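Local coordinates for protein imelysin (Bacteroides ovatus ATCC 8483, PDB 3OYV) that is an imelysin-like bacterial protein, classed as an outer membrane protein, that probably takes part in iron uptake, perhaps by binding metal, at residues 211-214 with 219-222; 273-278 with 349-354. All blocks are in the same frame, centred on the assembly; numbering follows the deposited sequence. Where two conformers were deposited one is given.

Contact 1 (211-214 with 219-222)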
# COMPACT_ATOMS: atom_id res chain seq x y z
N SER A 211 4.48 -6.88 24.19
CA SER A 211 4.99 -7.17 25.54
C SER A 211 4.32 -8.41 26.13
O SER A 211 4.96 -9.26 26.76
CB SER A 211 4.75 -5.98 26.50
OG SER A 211 5.51 -4.83 26.14
N TYR A 212 3.01 -8.49 25.93
CA TYR A 212 2.25 -9.61 26.48
C TYR A 212 2.70 -10.93 25.85
O TYR A 212 2.91 -11.92 26.55
CB TYR A 212 0.76 -9.38 26.30
CG TYR A 212 -0.05 -10.41 27.06
CD1 TYR A 212 -0.41 -10.18 28.39
CD2 TYR A 212 -0.42 -11.61 26.48
CE1 TYR A 212 -1.13 -11.14 29.12
CE2 TYR A 212 -1.16 -12.56 27.20
CZ TYR A 212 -1.51 -12.31 28.51
OH TYR A 212 -2.22 -13.26 29.23
N ILE A 213 2.88 -10.95 24.54
CA ILE A 213 3.37 -12.15 23.85
C ILE A 213 4.80 -12.51 24.27
O ILE A 213 5.11 -13.68 24.54
CB ILE A 213 3.30 -11.96 22.30
CG1 ILE A 213 1.84 -11.75 21.88
CG2 ILE A 213 3.90 -13.18 21.59
CD1 ILE A 213 1.67 -11.20 20.41
N ALA A 214 5.67 -11.50 24.36
CA ALA A 214 7.08 -11.70 24.65
C ALA A 214 7.34 -12.21 26.09
O ALA A 214 8.35 -12.87 26.31
CB ALA A 214 7.88 -10.40 24.41
N ASN A 219 2.92 -17.84 28.62
CA ASN A 219 2.80 -19.17 28.03
C ASN A 219 2.21 -19.21 26.61
O ASN A 219 1.67 -20.23 26.19
CB ASN A 219 2.06 -20.12 28.99
CG ASN A 219 2.83 -20.34 30.29
OD1 ASN A 219 4.06 -20.49 30.28
ND2 ASN A 219 2.13 -20.31 31.40
N ILE A 220 2.36 -18.12 25.86
CA ILE A 220 1.87 -18.05 24.49
C ILE A 220 2.95 -17.69 23.48
O ILE A 220 2.63 -17.26 22.39
CB ILE A 220 0.67 -17.11 24.33
CG1 ILE A 220 0.99 -15.67 24.76
CG2 ILE A 220 -0.52 -17.65 25.11
CD1 ILE A 220 -0.00 -14.66 24.22
N ASN A 221 4.21 -17.92 23.81
CA ASN A 221 5.27 -17.59 22.87
C ASN A 221 6.14 -18.74 22.41
O ASN A 221 7.16 -18.53 21.76
CB ASN A 221 6.10 -16.42 23.35
CG ASN A 221 6.90 -16.72 24.59
OD1 ASN A 221 7.12 -17.89 24.97
ND2 ASN A 221 7.39 -15.65 25.23
N THR A 222 5.72 -19.96 22.72
CA THR A 222 6.37 -21.15 22.23
C THR A 222 6.10 -21.36 20.75
O THR A 222 5.09 -20.89 20.24
CB THR A 222 5.90 -22.40 23.00
OG1 THR A 222 4.49 -22.56 22.82
CG2 THR A 222 6.26 -22.29 24.53
O HOH W 1 4.07 -15.75 26.27
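The Tyr212 ring meets Ile220 along its edge: CD1 of Ile220 lies near the ring plane, 3.8 Å from Tyr212 CD2 and equally close to CE2, and the two side chains run about perpendicular. The same methyl also touches Ile213, at 4.2 Å from CG1. In the tyrosine CG lies anti to the backbone N (chi1 -170°), which brings the ring edge up against Ile220 CD1. The second flat group, the carboxamide of Asn221, sits beside the end of the helix. Its ND2 makes a weak, bent hydrogen bond to Ile213 O (3.1 Å, N-H...O angle 129°), and this nitrogen is also hydrogen-bonded to Asn216 OD1 in the intervening loop. A water reinforces the joint, donating to Ile213 O (2.9 Å) and accepting from Ile220 N (3.0 Å). Ile213 O thus receives the water and, more weakly, Asn221 ND2, a worked example of how a last helical turn, whose carbonyls lack further helical N-H groups, is closed by the following loop. Ile220 O is buried with no partner in the model. Val152 and Ile153 of helix 149-156 pack on Ile220, and Ile153 also on Ile213, while Leu72 of helix 71-102 touches Ile213 and Asn221. Helix 223-261, N-capped by Thr222 through OG1 to Val225 N, completes the junction with Val225 against Ile220 and Leu226 against Ile213.

Contact 2 (273-278 with 349-354)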
# COMPACT_ATOMS: atom_id res chain seq x y z
N ASP A 273 -10.72 2.57 -12.93
CA ASP A 273 -11.31 1.44 -12.20
C ASP A 273 -10.25 0.38 -11.88
O ASP A 273 -10.22 -0.15 -10.79
CB ASP A 273 -12.42 0.75 -13.03
CG ASP A 273 -13.66 1.61 -13.27
OD1 ASP A 273 -13.89 2.57 -12.55
OD2 ASP A 273 -14.44 1.26 -14.20
N ALA A 274 -9.43 0.06 -12.87
CA ALA A 274 -8.38 -0.91 -12.68
C ALA A 274 -7.34 -0.46 -11.67
O ALA A 274 -6.80 -1.30 -10.94
CB ALA A 274 -7.72 -1.28 -14.04
N TRP A 275 -7.07 0.84 -11.61
CA TRP A 275 -6.12 1.38 -10.63
C TRP A 275 -6.66 1.18 -9.21
O TRP A 275 -5.95 0.66 -8.34
CB TRP A 275 -5.83 2.86 -10.95
CG TRP A 275 -4.76 3.45 -10.08
CD1 TRP A 275 -3.42 3.40 -10.31
CD2 TRP A 275 -4.92 4.11 -8.80
NE1 TRP A 275 -2.73 4.03 -9.29
CE2 TRP A 275 -3.64 4.46 -8.35
CE3 TRP A 275 -6.03 4.52 -8.05
CZ2 TRP A 275 -3.43 5.16 -7.17
CZ3 TRP A 275 -5.81 5.18 -6.86
CH2 TRP A 275 -4.54 5.50 -6.44
N ILE A 276 -7.92 1.55 -8.97
CA ILE A 276 -8.50 1.33 -7.64
C ILE A 276 -8.46 -0.15 -7.28
O ILE A 276 -8.15 -0.52 -6.14
CB ILE A 276 -9.92 1.83 -7.59
CG1 ILE A 276 -9.94 3.36 -7.74
CG2 ILE A 276 -10.61 1.40 -6.29
CD1 ILE A 276 -9.47 4.18 -6.51
N THR A 277 -8.83 -0.99 -8.23
CA THR A 277 -8.89 -2.44 -8.00
C THR A 277 -7.53 -2.97 -7.59
O THR A 277 -7.42 -3.76 -6.64
CB THR A 277 -9.45 -3.15 -9.25
OG1 THR A 277 -10.79 -2.70 -9.43
CG2 THR A 277 -9.37 -4.68 -9.13
N ALA A 278 -6.49 -2.55 -8.30
CA ALA A 278 -5.12 -3.00 -8.01
C ALA A 278 -4.60 -2.40 -6.68
O ALA A 278 -3.85 -3.03 -5.96
CB ALA A 278 -4.15 -2.68 -9.19
N PHE A 349 -1.35 9.89 -11.22
CA PHE A 349 -1.21 11.24 -11.81
C PHE A 349 -1.64 11.26 -13.28
O PHE A 349 -2.26 12.20 -13.74
CB PHE A 349 0.26 11.64 -11.68
CG PHE A 349 0.62 12.99 -12.27
CD1 PHE A 349 0.87 13.15 -13.61
CD2 PHE A 349 0.85 14.07 -11.45
CE1 PHE A 349 1.22 14.38 -14.11
CE2 PHE A 349 1.23 15.30 -11.96
CZ PHE A 349 1.39 15.45 -13.29
N LEU A 350 -1.27 10.20 -13.99
CA LEU A 350 -1.53 10.05 -15.42
C LEU A 350 -2.97 9.71 -15.75
O LEU A 350 -3.40 9.92 -16.89
CB LEU A 350 -0.55 9.02 -16.01
CG LEU A 350 0.95 9.39 -16.00
CD1 LEU A 350 1.82 8.16 -16.35
CD2 LEU A 350 1.24 10.61 -16.92
N LEU A 351 -3.72 9.21 -14.76
CA LEU A 351 -5.09 8.76 -14.95
C LEU A 351 -6.17 9.70 -14.39
O LEU A 351 -7.30 9.65 -14.86
CB LEU A 351 -5.29 7.36 -14.36
CG LEU A 351 -4.57 6.23 -15.06
CD1 LEU A 351 -4.77 4.93 -14.27
CD2 LEU A 351 -5.06 6.09 -16.52
N TYR A 352 -5.82 10.46 -13.36
CA TYR A 352 -6.76 11.27 -12.61
C TYR A 352 -6.37 12.74 -12.56
O TYR A 352 -5.18 13.07 -12.59
CB TYR A 352 -6.80 10.79 -11.17
CG TYR A 352 -7.44 9.46 -10.90
CD1 TYR A 352 -8.79 9.36 -10.62
CD2 TYR A 352 -6.66 8.30 -10.83
CE1 TYR A 352 -9.35 8.13 -10.29
CE2 TYR A 352 -7.23 7.08 -10.54
CZ TYR A 352 -8.56 7.00 -10.24
OH TYR A 352 -9.08 5.77 -9.91
N LYS A 353 -7.39 13.58 -12.41
CA LYS A 353 -7.14 14.95 -12.05
C LYS A 353 -8.25 15.42 -11.12
O LYS A 353 -9.43 15.33 -11.44
CB LYS A 353 -7.06 15.78 -13.32
CG LYS A 353 -6.71 17.24 -13.02
CD LYS A 353 -6.52 18.06 -14.25
CE LYS A 353 -5.98 19.42 -13.93
NZ LYS A 353 -5.97 20.29 -15.14
N ASN A 354 -7.85 15.93 -9.95
CA ASN A 354 -8.81 16.59 -9.03
C ASN A 354 -9.99 15.69 -8.65
O ASN A 354 -11.16 16.10 -8.59
CB ASN A 354 -9.32 17.95 -9.60
CG ASN A 354 -8.19 18.96 -9.85
OD1 ASN A 354 -7.12 18.93 -9.22
ND2 ASN A 354 -8.42 19.87 -10.81
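Tyr352 turns an edge of its ring toward the face of the six-membered ring of Trp275 in an offset edge-to-face pair, with centroids 5.6 Å apart and planes at 70°. Between the two rings the nearest atoms are Tyr352 CE2 and Trp275 CE3, 3.8 Å apart, in the densely packed half of the contact. Leu351 fills in beside them, its CD1 methyl 4.1 Å from Trp275 CB. With its CG anti to the backbone N (chi1 -174°), the indole extends from helix 265-283 toward segment 349-354, and its NE1 is hydrogen-bonded to Phe344 O. That carbonyl belongs to helix 343-351, whose start carries the GxHxxE sequence motif of the imelysin family; the chain leaves this helix at Tyr352 and enters the short antiparallel hairpin of strands 352-353 and 356-357. The Ile276 side is less buried. There the phenol oxygen of Tyr352 rests against the isoleucine, Tyr352 OH to Ile276 CG1 3.4 Å, the two side chains crossing at about a right angle. Ile276 also packs on His120, yet it remains partly exposed, whereas Trp275, Leu351 and Tyr352 are all buried.

Contact 1 and contact 2 lie on opposite sides of the chain's centre, their own centres about 43 Å apart and their nearest atoms about 28 Å apart, without touching. One is local and peripheral, joining the last turn of helix 189-214 to the loop that leads into helix 223-261, about 29 Å from the chain's centre; the other, about 14 Å from it, joins segments far apart in sequence. Helix 223-261 is shared: Leu226 packs on Ile213 in contact 1, whereas Leu259, near the far end, packs on Leu351 in contact 2. A glycerol, probably from the crystallisation liquor, lies about 5 Å from the Tyr352 side chain and is hydrogen-bonded to Tyr352 O; it may mark a pocket.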